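Long-range contacts in mandelate racemase/muconate lactonizing protein (Alicyclobacillus acidocaldarius LAA1, PDB 3QLD), which belongs to the mandelate racemase/muconate lactonizing family of the enolase superfamily, joining an N-terminal alpha+beta capping domain to a TIM-barrel-like domain: residues T55-C60 with N104-A109; V73-R78 with E96-V101; V89-V94 with A114-Y119; G134-E139 with V350-G355. All coordinates share one frame; numbering follows the deposited sequence.

Interaction 1. Residues T55-C60 with N104-A109. With SO4 (sulfate ion), chain C; SO4 (sulfate ion), chain D.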
loop_
_atom_site.group_PDB
_atom_site.type_symbol
_atom_site.label_atom_id
_atom_site.label_comp_id
_atom_site.label_asym_id
_atom_site.label_seq_id
_atom_site.Cartn_x
_atom_site.Cartn_y
_atom_site.Cartn_z
ATOM N N THR A 55 -5.176 -9.611 -3.818
ATOM C CA THR A 55 -5.589 -9.477 -5.239
ATOM C C THR A 55 -6.602 -8.357 -5.457
ATOM O O THR A 55 -6.812 -7.887 -6.586
ATOM C CB THR A 55 -6.211 -10.742 -5.778
ATOM O OG1 THR A 55 -7.310 -11.102 -4.961
ATOM C CG2 THR A 55 -5.189 -11.899 -5.887
ATOM N N TYR A 56 -7.221 -7.886 -4.397
ATOM C CA TYR A 56 -8.038 -6.673 -4.491
ATOM C C TYR A 56 -7.345 -5.427 -3.952
ATOM O O TYR A 56 -7.280 -4.392 -4.632
ATOM C CB TYR A 56 -9.366 -6.965 -3.793
ATOM C CG TYR A 56 -10.206 -5.777 -3.341
ATOM C CD1 TYR A 56 -10.875 -4.932 -4.256
ATOM C CD2 TYR A 56 -10.393 -5.529 -2.007
ATOM C CE1 TYR A 56 -11.682 -3.844 -3.830
ATOM C CE2 TYR A 56 -11.184 -4.416 -1.569
ATOM C CZ TYR A 56 -11.838 -3.599 -2.493
ATOM O OH TYR A 56 -12.644 -2.558 -2.020
ATOM N N THR A 57 -6.776 -5.501 -2.742
ATOM C CA THR A 57 -5.798 -4.520 -2.338
ATOM C C THR A 57 -4.531 -5.231 -1.807
ATOM O O THR A 57 -4.451 -6.436 -1.864
ATOM C CB THR A 57 -6.287 -3.534 -1.265
ATOM O OG1 THR A 57 -6.467 -4.243 -0.039
ATOM C CG2 THR A 57 -7.655 -2.852 -1.679
ATOM N N GLU A 58 -3.605 -4.447 -1.266
ATOM C CA GLU A 58 -2.266 -4.967 -0.894
ATOM C C GLU A 58 -2.320 -5.700 0.448
ATOM O O GLU A 58 -1.404 -6.456 0.761
ATOM C CB GLU A 58 -1.223 -3.849 -0.868
ATOM C CG GLU A 58 -1.377 -2.827 0.304
ATOM C CD GLU A 58 -2.550 -1.840 0.140
ATOM O OE1 GLU A 58 -3.144 -1.715 -0.978
ATOM O OE2 GLU A 58 -2.849 -1.165 1.150
ATOM N N GLU A 59 -3.401 -5.494 1.212
ATOM C CA GLU A 59 -3.574 -6.190 2.529
ATOM C C GLU A 59 -4.198 -7.579 2.356
ATOM O O GLU A 59 -5.042 -7.802 1.492
ATOM C CB GLU A 59 -4.385 -5.258 3.514
ATOM C CG GLU A 59 -3.637 -3.905 3.839
ATOM C CD GLU A 59 -4.502 -3.084 4.802
ATOM O OE1 GLU A 59 -4.421 -3.396 6.004
ATOM O OE2 GLU A 59 -5.309 -2.266 4.340
ATOM N N CYS A 60 -3.762 -8.559 3.140
ATOM C CA CYS A 60 -4.457 -9.797 3.127
ATOM C C CYS A 60 -4.518 -10.267 4.584
ATOM O O CYS A 60 -3.914 -9.636 5.499
ATOM C CB CYS A 60 -3.773 -10.811 2.170
ATOM S SG CYS A 60 -2.044 -11.325 2.786
ATOM N N ASN A 104 -1.902 0.413 5.330
ATOM C CA ASN A 104 -2.485 -0.608 6.274
ATOM C C ASN A 104 -3.860 -0.188 6.742
ATOM O O ASN A 104 -4.232 -0.352 7.921
ATOM C CB ASN A 104 -1.549 -0.805 7.464
ATOM C CG ASN A 104 -0.262 -1.562 7.032
ATOM O OD1 ASN A 104 -0.300 -2.799 6.876
ATOM N ND2 ASN A 104 0.835 -0.831 6.835
ATOM N N ARG A 105 -4.621 0.401 5.818
ATOM C CA ARG A 105 -5.872 1.030 6.250
ATOM C C ARG A 105 -6.938 0.059 6.741
ATOM O O ARG A 105 -7.732 0.443 7.608
ATOM C CB ARG A 105 -6.423 1.934 5.169
ATOM C CG ARG A 105 -5.598 3.209 5.123
ATOM C CD ARG A 105 -6.190 4.167 4.045
ATOM N NE ARG A 105 -5.417 5.423 3.956
ATOM C CZ ARG A 105 -5.838 6.612 4.411
ATOM N NH1 ARG A 105 -7.069 6.773 4.938
ATOM N NH2 ARG A 105 -5.032 7.668 4.294
HETATM N N MSE A 106 -6.968 -1.175 6.217
HETATM C CA MSE A 106 -7.955 -2.134 6.719
HETATM C C MSE A 106 -7.650 -2.604 8.154
HETATM O O MSE A 106 -8.589 -2.844 8.955
HETATM C CB MSE A 106 -8.117 -3.324 5.759
HETATM C CG MSE A 106 -8.694 -2.915 4.392
HETATM SE SE MSE A 106 -8.421 -4.393 3.168
HETATM C CE MSE A 106 -9.291 -3.679 1.589
ATOM N N SER A 107 -6.361 -2.729 8.472
ATOM C CA SER A 107 -5.904 -3.053 9.853
ATOM C C SER A 107 -6.166 -1.871 10.795
ATOM O O SER A 107 -6.740 -2.051 11.905
ATOM C CB SER A 107 -4.408 -3.446 9.859
ATOM O OG SER A 107 -4.384 -4.749 9.375
ATOM N N VAL A 108 -5.842 -0.672 10.328
ATOM C CA VAL A 108 -6.089 0.533 11.099
ATOM C C VAL A 108 -7.588 0.652 11.384
ATOM O O VAL A 108 -8.001 0.939 12.529
ATOM C CB VAL A 108 -5.542 1.798 10.349
ATOM C CG1 VAL A 108 -6.155 3.076 10.920
ATOM C CG2 VAL A 108 -3.996 1.897 10.517
ATOM N N ALA A 109 -8.385 0.437 10.355
ATOM C CA ALA A 109 -9.842 0.556 10.447
ATOM C C ALA A 109 -10.406 -0.423 11.482
ATOM O O ALA A 109 -11.440 -0.134 12.160
ATOM C CB ALA A 109 -10.431 0.201 9.129
HETATM S S SO4 C . -6.427 10.486 4.282
HETATM O O1 SO4 C . -5.304 9.852 4.969
HETATM O O2 SO4 C . -7.533 9.541 4.181
HETATM O O3 SO4 C . -6.937 11.615 5.057
HETATM O O4 SO4 C . -5.939 10.941 2.977
HETATM S S SO4 D . -0.967 6.625 3.824
HETATM O O1 SO4 D . -0.270 5.999 2.695
HETATM O O2 SO4 D . -0.222 6.479 5.070
HETATM O O3 SO4 D . -1.081 8.057 3.578
HETATM O O4 SO4 D . -2.308 6.050 3.976
HETATM O O HOH W 1 -4.203 0.591 2.841
HETATM O O HOH W 2 -0.980 -1.436 3.347
#

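Interaction 2. Residues V73-R78 with E96-V101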
loop_
_atom_site.group_PDB
_atom_site.type_symbol
_atom_site.label_atom_id
_atom_site.label_comp_id
_atom_site.label_asym_id
_atom_site.label_seq_id
_atom_site.Cartn_x
_atom_site.Cartn_y
_atom_site.Cartn_z
ATOM N N VAL A 73 -1.825 -3.031 17.657
ATOM C CA VAL A 73 -2.325 -3.214 19.051
ATOM C C VAL A 73 -1.350 -2.652 20.076
ATOM O O VAL A 73 -1.791 -1.917 21.010
ATOM C CB VAL A 73 -2.855 -4.656 19.307
ATOM C CG1 VAL A 73 -3.270 -4.859 20.803
ATOM C CG2 VAL A 73 -4.028 -4.875 18.405
ATOM N N PRO A 74 -0.023 -2.867 19.899
ATOM C CA PRO A 74 0.899 -2.220 20.844
ATOM C C PRO A 74 0.815 -0.712 20.830
ATOM O O PRO A 74 0.867 -0.059 21.894
ATOM C CB PRO A 74 2.266 -2.710 20.374
ATOM C CG PRO A 74 1.941 -4.109 19.911
ATOM C CD PRO A 74 0.707 -3.833 19.049
ATOM N N ARG A 75 0.620 -0.140 19.661
ATOM C CA ARG A 75 0.544 1.308 19.536
ATOM C C ARG A 75 -0.698 1.822 20.199
ATOM O O ARG A 75 -0.675 2.945 20.764
ATOM C CB ARG A 75 0.564 1.761 18.078
ATOM C CG ARG A 75 2.007 1.878 17.496
ATOM C CD ARG A 75 1.803 2.177 16.008
ATOM N NE ARG A 75 3.070 2.450 15.367
ATOM C CZ ARG A 75 3.965 1.532 15.005
ATOM N NH1 ARG A 75 3.749 0.240 15.258
ATOM N NH2 ARG A 75 5.112 1.937 14.410
ATOM N N PHE A 76 -1.788 1.054 20.074
ATOM C CA PHE A 76 -3.092 1.410 20.645
ATOM C C PHE A 76 -3.042 1.327 22.188
ATOM O O PHE A 76 -3.550 2.214 22.848
ATOM C CB PHE A 76 -4.174 0.524 20.018
ATOM C CG PHE A 76 -5.533 0.660 20.625
ATOM C CD1 PHE A 76 -6.202 -0.488 21.123
ATOM C CD2 PHE A 76 -6.178 1.898 20.688
ATOM C CE1 PHE A 76 -7.438 -0.407 21.658
ATOM C CE2 PHE A 76 -7.431 2.007 21.285
ATOM C CZ PHE A 76 -8.088 0.851 21.747
ATOM N N ALA A 77 -2.414 0.290 22.745
ATOM C CA ALA A 77 -2.168 0.179 24.194
ATOM C C ALA A 77 -1.375 1.360 24.711
ATOM O O ALA A 77 -1.680 1.905 25.762
ATOM C CB ALA A 77 -1.405 -1.097 24.503
ATOM N N ARG A 78 -0.350 1.769 23.970
ATOM C CA ARG A 78 0.469 2.895 24.412
ATOM C C ARG A 78 -0.420 4.137 24.519
ATOM O O ARG A 78 -0.346 4.870 25.524
ATOM C CB ARG A 78 1.675 3.117 23.477
ATOM C CG ARG A 78 2.670 4.242 23.904
ATOM C CD ARG A 78 3.870 4.369 22.892
ATOM N NE ARG A 78 3.475 5.099 21.667
ATOM C CZ ARG A 78 3.794 4.746 20.407
ATOM N NH1 ARG A 78 4.516 3.653 20.171
ATOM N NH2 ARG A 78 3.380 5.480 19.374
ATOM N N GLU A 96 -5.039 8.902 15.911
ATOM C CA GLU A 96 -3.820 9.553 16.286
ATOM C C GLU A 96 -2.851 8.573 16.970
ATOM O O GLU A 96 -1.616 8.758 16.889
ATOM C CB GLU A 96 -4.102 10.841 17.092
ATOM C CG GLU A 96 -3.621 10.878 18.550
ATOM C CD GLU A 96 -4.474 11.845 19.411
ATOM O OE1 GLU A 96 -4.301 11.853 20.662
ATOM O OE2 GLU A 96 -5.315 12.589 18.822
ATOM N N ALA A 97 -3.355 7.497 17.568
ATOM C CA ALA A 97 -2.432 6.468 18.117
ATOM C C ALA A 97 -1.604 5.846 16.987
ATOM O O ALA A 97 -0.526 5.286 17.227
ATOM C CB ALA A 97 -3.190 5.373 18.784
ATOM N N LEU A 98 -2.163 5.900 15.783
ATOM C CA LEU A 98 -1.601 5.162 14.631
ATOM C C LEU A 98 -1.103 6.119 13.554
ATOM O O LEU A 98 -0.841 5.687 12.408
ATOM C CB LEU A 98 -2.647 4.223 14.051
ATOM C CG LEU A 98 -3.300 3.259 15.059
ATOM C CD1 LEU A 98 -4.423 2.409 14.362
ATOM C CD2 LEU A 98 -2.275 2.363 15.729
ATOM N N ARG A 99 -0.952 7.403 13.908
ATOM C CA ARG A 99 -0.686 8.411 12.869
ATOM C C ARG A 99 0.651 8.163 12.139
ATOM O O ARG A 99 0.779 8.598 11.012
ATOM C CB ARG A 99 -0.728 9.839 13.438
ATOM C CG ARG A 99 0.427 10.090 14.450
ATOM C CD ARG A 99 0.079 11.185 15.441
ATOM N NE ARG A 99 1.246 11.649 16.195
ATOM C CZ ARG A 99 1.175 12.350 17.332
ATOM N NH1 ARG A 99 -0.010 12.653 17.869
ATOM N NH2 ARG A 99 2.288 12.740 17.945
ATOM N N ASP A 100 1.618 7.474 12.759
ATOM C CA ASP A 100 2.915 7.202 12.117
ATOM C C ASP A 100 2.942 5.981 11.224
ATOM O O ASP A 100 3.971 5.705 10.657
ATOM C CB ASP A 100 4.034 6.997 13.126
ATOM C CG ASP A 100 3.878 5.720 13.989
ATOM O OD1 ASP A 100 2.732 5.344 14.360
ATOM O OD2 ASP A 100 4.907 5.102 14.369
ATOM N N VAL A 101 1.872 5.205 11.192
ATOM C CA VAL A 101 1.766 4.044 10.264
ATOM C C VAL A 101 1.380 4.526 8.842
ATOM O O VAL A 101 0.358 5.247 8.646
ATOM C CB VAL A 101 0.717 3.044 10.755
ATOM C CG1 VAL A 101 0.502 1.948 9.724
ATOM C CG2 VAL A 101 1.149 2.437 12.136
#

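Interaction 3. Residues V89-V94 with A114-Y119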
loop_
_atom_site.group_PDB
_atom_site.type_symbol
_atom_site.label_atom_id
_atom_site.label_comp_id
_atom_site.label_asym_id
_atom_site.label_seq_id
_atom_site.Cartn_x
_atom_site.Cartn_y
_atom_site.Cartn_z
ATOM N N VAL A 89 -12.362 8.132 26.516
ATOM C CA VAL A 89 -11.785 7.727 25.241
ATOM C C VAL A 89 -12.733 8.197 24.140
ATOM O O VAL A 89 -13.860 7.726 24.043
ATOM C CB VAL A 89 -11.514 6.214 25.172
ATOM C CG1 VAL A 89 -10.876 5.868 23.863
ATOM C CG2 VAL A 89 -10.608 5.782 26.325
ATOM N N ASP A 90 -12.267 9.157 23.341
ATOM C CA ASP A 90 -13.028 9.731 22.235
ATOM C C ASP A 90 -12.698 8.913 20.943
ATOM O O ASP A 90 -11.550 8.947 20.478
ATOM C CB ASP A 90 -12.638 11.211 22.070
ATOM C CG ASP A 90 -13.432 11.923 20.968
ATOM O OD1 ASP A 90 -14.283 11.283 20.299
ATOM O OD2 ASP A 90 -13.220 13.157 20.783
ATOM N N PRO A 91 -13.674 8.156 20.391
ATOM C CA PRO A 91 -13.352 7.367 19.178
ATOM C C PRO A 91 -12.921 8.246 18.031
ATOM O O PRO A 91 -12.330 7.765 17.076
ATOM C CB PRO A 91 -14.666 6.675 18.803
ATOM C CG PRO A 91 -15.719 7.257 19.709
ATOM C CD PRO A 91 -15.072 7.993 20.820
ATOM N N ARG A 92 -13.242 9.534 18.114
ATOM C CA ARG A 92 -12.903 10.491 17.044
ATOM C C ARG A 92 -11.411 10.680 16.853
ATOM O O ARG A 92 -10.959 11.063 15.768
ATOM C CB ARG A 92 -13.610 11.856 17.266
ATOM C CG ARG A 92 -15.106 11.805 16.885
ATOM C CD ARG A 92 -15.853 13.080 17.280
ATOM N NE ARG A 92 -17.321 12.978 17.200
ATOM C CZ ARG A 92 -18.055 12.965 16.071
ATOM N NH1 ARG A 92 -17.474 13.005 14.857
ATOM N NH2 ARG A 92 -19.389 12.887 16.155
ATOM N N THR A 93 -10.641 10.404 17.890
ATOM C CA THR A 93 -9.258 10.709 17.890
ATOM C C THR A 93 -8.346 9.488 17.903
ATOM O O THR A 93 -7.125 9.623 17.960
ATOM C CB THR A 93 -8.927 11.604 19.061
ATOM O OG1 THR A 93 -9.009 10.865 20.272
ATOM C CG2 THR A 93 -9.927 12.804 19.127
ATOM N N VAL A 94 -8.925 8.306 17.889
ATOM C CA VAL A 94 -8.130 7.092 18.077
ATOM C C VAL A 94 -7.087 6.931 16.946
ATOM O O VAL A 94 -5.984 6.426 17.203
ATOM C CB VAL A 94 -9.015 5.821 18.386
ATOM C CG1 VAL A 94 -9.918 5.549 17.274
ATOM C CG2 VAL A 94 -8.150 4.624 18.654
ATOM N N ALA A 114 -13.674 -0.812 16.110
ATOM C CA ALA A 114 -13.971 -1.528 17.377
ATOM C C ALA A 114 -14.088 -0.465 18.486
ATOM O O ALA A 114 -14.939 -0.597 19.401
ATOM C CB ALA A 114 -12.878 -2.531 17.664
ATOM N N VAL A 115 -13.274 0.604 18.434
ATOM C CA VAL A 115 -13.372 1.647 19.462
ATOM C C VAL A 115 -14.725 2.435 19.376
ATOM O O VAL A 115 -15.385 2.701 20.410
ATOM C CB VAL A 115 -12.186 2.581 19.420
ATOM C CG1 VAL A 115 -12.328 3.722 20.426
ATOM C CG2 VAL A 115 -10.936 1.795 19.736
ATOM N N TRP A 116 -15.133 2.788 18.161
ATOM C CA TRP A 116 -16.476 3.348 17.921
ATOM C C TRP A 116 -17.577 2.435 18.468
ATOM O O TRP A 116 -18.595 2.907 19.037
ATOM C CB TRP A 116 -16.702 3.581 16.422
ATOM C CG TRP A 116 -16.219 4.913 15.938
ATOM C CD1 TRP A 116 -15.041 5.188 15.307
ATOM C CD2 TRP A 116 -16.931 6.159 16.003
ATOM N NE1 TRP A 116 -14.957 6.531 15.007
ATOM C CE2 TRP A 116 -16.119 7.140 15.400
ATOM C CE3 TRP A 116 -18.199 6.528 16.492
ATOM C CZ2 TRP A 116 -16.510 8.477 15.297
ATOM C CZ3 TRP A 116 -18.584 7.892 16.407
ATOM C CH2 TRP A 116 -17.735 8.833 15.809
ATOM N N ASP A 117 -17.387 1.135 18.276
ATOM C CA ASP A 117 -18.382 0.156 18.604
ATOM C C ASP A 117 -18.441 0.046 20.123
ATOM O O ASP A 117 -19.533 -0.012 20.697
ATOM C CB ASP A 117 -18.035 -1.197 17.939
ATOM C CG ASP A 117 -19.118 -2.238 18.110
ATOM O OD1 ASP A 117 -20.067 -2.271 17.277
ATOM O OD2 ASP A 117 -18.995 -3.033 19.104
ATOM N N TRP A 118 -17.273 -0.017 20.761
ATOM C CA TRP A 118 -17.186 -0.084 22.225
ATOM C C TRP A 118 -17.832 1.166 22.793
ATOM O O TRP A 118 -18.644 1.060 23.721
ATOM C CB TRP A 118 -15.733 -0.166 22.699
ATOM C CG TRP A 118 -15.573 0.292 24.124
ATOM C CD1 TRP A 118 -15.828 -0.468 25.256
ATOM C CD2 TRP A 118 -15.191 1.591 24.584
ATOM N NE1 TRP A 118 -15.575 0.270 26.372
ATOM C CE2 TRP A 118 -15.205 1.543 26.002
ATOM C CE3 TRP A 118 -14.812 2.797 23.941
ATOM C CZ2 TRP A 118 -14.862 2.650 26.792
ATOM C CZ3 TRP A 118 -14.447 3.888 24.722
ATOM C CH2 TRP A 118 -14.510 3.818 26.142
ATOM N N TYR A 119 -17.549 2.327 22.194
ATOM C CA TYR A 119 -18.032 3.595 22.706
ATOM C C TYR A 119 -19.564 3.687 22.685
ATOM O O TYR A 119 -20.165 4.180 23.659
ATOM C CB TYR A 119 -17.389 4.790 21.953
ATOM C CG TYR A 119 -17.871 6.143 22.421
ATOM C CD1 TYR A 119 -19.047 6.693 21.899
ATOM C CD2 TYR A 119 -17.196 6.841 23.403
ATOM C CE1 TYR A 119 -19.527 7.949 22.352
ATOM C CE2 TYR A 119 -17.652 8.105 23.865
ATOM C CZ TYR A 119 -18.818 8.639 23.318
ATOM O OH TYR A 119 -19.279 9.860 23.751
#

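Interaction 4. Residues G134-E139 with V350-G355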
loop_
_atom_site.group_PDB
_atom_site.type_symbol
_atom_site.label_atom_id
_atom_site.label_comp_id
_atom_site.label_asym_id
_atom_site.label_seq_id
_atom_site.Cartn_x
_atom_site.Cartn_y
_atom_site.Cartn_z
ATOM N N GLY A 134 -28.899 8.918 9.047
ATOM C CA GLY A 134 -30.313 9.236 9.171
ATOM C C GLY A 134 -31.215 8.188 8.573
ATOM O O GLY A 134 -32.195 7.792 9.202
ATOM N N ARG A 135 -30.913 7.729 7.363
ATOM C CA ARG A 135 -31.782 6.753 6.688
ATOM C C ARG A 135 -32.140 5.578 7.627
ATOM O O ARG A 135 -31.305 5.112 8.406
ATOM C CB ARG A 135 -31.089 6.257 5.433
ATOM C CG ARG A 135 -30.216 7.334 4.874
ATOM C CD ARG A 135 -29.204 6.879 3.856
ATOM N NE ARG A 135 -29.417 7.611 2.617
ATOM C CZ ARG A 135 -30.189 7.151 1.636
ATOM N NH1 ARG A 135 -30.774 5.959 1.771
ATOM N NH2 ARG A 135 -30.357 7.857 0.518
ATOM N N ASP A 136 -33.384 5.103 7.571
ATOM C CA ASP A 136 -33.798 4.039 8.474
ATOM C C ASP A 136 -33.688 2.699 7.801
ATOM O O ASP A 136 -33.546 1.686 8.458
ATOM C CB ASP A 136 -35.235 4.282 8.974
ATOM C CG ASP A 136 -35.269 5.227 10.168
ATOM O OD1 ASP A 136 -34.888 4.754 11.272
ATOM O OD2 ASP A 136 -35.658 6.419 10.001
ATOM N N ARG A 137 -33.747 2.723 6.471
ATOM C CA ARG A 137 -33.616 1.543 5.619
ATOM C C ARG A 137 -32.718 1.850 4.412
ATOM O O ARG A 137 -32.517 3.032 4.063
ATOM C CB ARG A 137 -34.959 1.128 5.087
ATOM C CG ARG A 137 -35.900 0.757 6.165
ATOM C CD ARG A 137 -37.265 0.425 5.567
ATOM N NE ARG A 137 -38.130 -0.049 6.643
ATOM C CZ ARG A 137 -39.104 -0.953 6.503
ATOM N NH1 ARG A 137 -39.362 -1.498 5.311
ATOM N NH2 ARG A 137 -39.821 -1.312 7.575
ATOM N N VAL A 138 -32.181 0.789 3.809
ATOM C CA VAL A 138 -31.325 0.912 2.627
ATOM C C VAL A 138 -31.714 -0.134 1.605
ATOM O O VAL A 138 -32.107 -1.263 1.971
ATOM C CB VAL A 138 -29.813 0.809 2.988
ATOM C CG1 VAL A 138 -29.411 1.911 4.051
ATOM C CG2 VAL A 138 -29.528 -0.562 3.556
ATOM N N GLU A 139 -31.630 0.215 0.317
ATOM C CA GLU A 139 -31.933 -0.761 -0.704
ATOM C C GLU A 139 -30.670 -1.535 -1.071
ATOM O O GLU A 139 -29.590 -0.997 -0.920
ATOM C CB GLU A 139 -32.380 -0.125 -1.987
ATOM C CG GLU A 139 -33.339 1.041 -1.900
ATOM C CD GLU A 139 -33.661 1.528 -3.315
ATOM O OE1 GLU A 139 -32.782 2.171 -3.955
ATOM O OE2 GLU A 139 -34.773 1.238 -3.787
ATOM N N VAL A 350 -31.568 -0.619 8.666
ATOM C CA VAL A 350 -30.363 -0.136 9.298
ATOM C C VAL A 350 -30.292 -0.509 10.776
ATOM O O VAL A 350 -31.169 -0.140 11.531
ATOM C CB VAL A 350 -30.278 1.391 9.102
ATOM C CG1 VAL A 350 -29.143 2.035 9.922
ATOM C CG2 VAL A 350 -30.145 1.716 7.636
ATOM N N PRO A 351 -29.208 -1.224 11.200
ATOM C CA PRO A 351 -28.947 -1.581 12.599
ATOM C C PRO A 351 -28.981 -0.390 13.577
ATOM O O PRO A 351 -28.277 0.645 13.404
ATOM C CB PRO A 351 -27.510 -2.179 12.554
ATOM C CG PRO A 351 -27.461 -2.848 11.170
ATOM C CD PRO A 351 -28.266 -1.896 10.265
ATOM N N GLN A 352 -29.784 -0.552 14.625
ATOM C CA GLN A 352 -29.891 0.476 15.649
ATOM C C GLN A 352 -29.117 0.125 16.913
ATOM O O GLN A 352 -29.205 0.841 17.901
ATOM C CB GLN A 352 -31.386 0.765 15.958
ATOM C CG GLN A 352 -32.131 1.376 14.765
ATOM C CD GLN A 352 -31.619 2.778 14.368
ATOM O OE1 GLN A 352 -31.120 3.584 15.208
ATOM N NE2 GLN A 352 -31.706 3.063 13.095
ATOM N N CYS A 353 -28.317 -0.938 16.869
ATOM C CA CYS A 353 -27.544 -1.364 18.031
ATOM C C CYS A 353 -26.604 -0.285 18.539
ATOM O O CYS A 353 -25.941 0.412 17.755
ATOM C CB CYS A 353 -26.765 -2.651 17.730
ATOM S SG CYS A 353 -25.794 -2.526 16.136
ATOM N N ALA A 354 -26.566 -0.141 19.862
ATOM C CA ALA A 354 -25.538 0.599 20.550
ATOM C C ALA A 354 -24.389 -0.396 20.595
ATOM O O ALA A 354 -24.154 -1.035 21.635
ATOM C CB ALA A 354 -25.969 0.960 22.006
ATOM N N GLY A 355 -23.700 -0.568 19.465
ATOM C CA GLY A 355 -22.640 -1.566 19.406
ATOM C C GLY A 355 -23.153 -2.940 19.005
ATOM O O GLY A 355 -24.250 -3.351 19.378
#

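Interaction 1. Residues T55-C60 with N104-A109
Glu59 OE2 takes the backbone N of Met106 at 2.7 Å, an almost straight bond with an N-H...O angle of 167°. The second oxygen, Glu59 OE1, receives the backbone N of Ser107 at 3.2 Å, and both donors come in on the syn sides of the carboxylate. Glu59 suits the place because its chain, extended beyond CG (chi2 -180°), carries the acid to the first turn of helix 105-123, where amide hydrogens lack intrahelical acceptors; the helix end would probably stabilise the negative charge. Asn104 holds the N-cap position, but its side chain makes no capping bond; its ND2 donates to Arg102 O and to Glu58 O of the second subunit. The loop that carries Glu59 belongs to the capping domain, which in this superfamily leans over the barrel: Tyr56 OH bonds Asp246, just past strand 243-245. Nearer the helix, Met106, present as selenomethionine, pushes its CE tip to tip against Thr57 OG1 at 3.3 Å and lies 3.8 Å from Tyr56 CE2, giving the aromatic ring an apolar neighbour. Water bridges Glu58 OE2 to the backbone N of Arg105, and a second water bridges it to that of Asn104. Arg105 turns outward to two sulfate ions, its NE meeting O4 of the chain D sulfate at 3.2 Å. Across the dimer interface, Tyr56 O accepts from Arg102 of the second subunit.

Interaction 2. Residues V73-R78 with E96-V101
Arg75 reaches from helix 61-80 to grip Asp100 in a two-pronged, side-on salt bridge, with one nitrogen for each carboxylate oxygen: NE lies 3.1 Å from OD1 of Asp100, and NH2 of Arg75 lies 3.2 Å from its OD2. The match is not flat. Guanidinium and carboxylate planes stand 36° apart, and although both oxygens lie near the guanidinium plane, NH2 meets OD2 from above the plane of the acid. Asp100 belongs to a type I turn running from Leu98 to Val101, and its chi1 of 67°, which sets CG between the backbone N and carbonyl carbon, aims the carboxylate at the arginine. The tighter packing is around the stem and one face of the arginine. Leu98 CD2 presses on Arg75 CB at 3.7 Å, and Val101 CG2 covers one face of the guanidinium, 3.7 Å above its plane but offset toward the rim. Small Ala97 allows the loop to come close to the helix, its CB being 4.4 Å from Phe76 CA. By contrast, the solvent side is loose: exposed Arg78 keeps its NH2 5.1 Å from Asp100 OD1, near enough only for a longer-range attraction. Arg75 also gives NH1 to His71 O and forms a salt bridge through NH2 with Glu53 of the second subunit. A buried guanidinium shared between two acids in this way probably keeps its charge, and links the loop's fold to dimer contact.

Interaction 3. Residues V89-V94 with A114-Y119
Pro91 sits inside the Asx turn begun by Asp90 and is the wedge that this bend drives against helix 105-123. Its CB stands over the five-membered ring of Trp116, 3.5 Å from the centroid and just 5° off the ring normal, a CH-pi contact almost straight above the ring. On Tyr119 the ring atom CD of the same proline makes a second, more slanted one, 3.9 Å from the centroid. A rigid, compact proline suits this cleft between two aromatic faces. The turn itself is fixed by Asp90 OD1, which accepts the backbone N of Arg92. These residues belong to the capping domain, where the connection leaving helix 61-80 folds back over the next long helix. At one flank Val89 CB lies 3.8 Å from Trp118 CZ3, the two side chains crossing at about a right angle; Trp118 NE1 itself is bound to Asp38. The carbonyl of Val89 is buried here with no polar partner in the model, and its O comes 3.5 Å from Tyr119 CD2. Val94 adds an apolar branch farther along the segment, its CG2 being 4.1 Å from Val115 CG2. Toward the exposed margin, Arg92 carries its guanidinium past the six-membered part of Trp116 with the planes 80° apart, so that CH2 of the indole points over the centre of the guanidinium face.

Interaction 4. Residues G134-E139 with V350-G355
The carboxylate of Asp136 and the amide of Gln352 are the flat groups that come near each other here, crossing at a slant without stacking: their planes are turned 39° apart, and the nearest approach, Asp136 OD1 to Gln352 NE2, is 4.0 Å, too long for a direct hydrogen bond. The bend of Gln352 at chi2 (-65°) brings its amide back toward the acid, and polar groups suit this solvent-exposed margin. The firm link is in the backbone, where Val350 N donates to Asp136 O at 3.0 Å. Beneath it the Val350 side chain fills the buried side, with CB 3.3 Å from Asp136 O. Its CG2, set beside its own backbone N, meets Val138 CG1 at 3.7 Å, the two valines crossing at about a right angle. Branched, apolar valine serves well at both positions, filling space beside extended backbone; Val128 of helix 127-130 also covers Val350. The neighbouring backbone bonds of Val138 with Ile348 continue the pairing, so the contact prolongs the antiparallel match between strands 137-144 and 347-349, by which a late piece of chain borders the first strand of the enolase-type barrel.

In the fold
From the N terminus, the loop after strand 43-48 supplies residues 55-60, and interaction 1 closes when the chain reaches the start of helix 105-123. Interaction 2 is nested inside that loop, tying helix 61-80 to residues 96-101. Interaction 3 crosses both, because residues 89-94 lie within them while its partner on helix 105-123 lies beyond. Phe76 joins interactions 2 and 3 by packing on Val94 and Val115, and Leu98 touches Val108 between interactions 1 and 2; interactions 1 and 2 both also meet the second subunit. Interaction 4 follows in series, closing a far longer loop around the barrel, and touches interaction 3 where Gly355 packs against Asp117, bringing barrel and capping domain together.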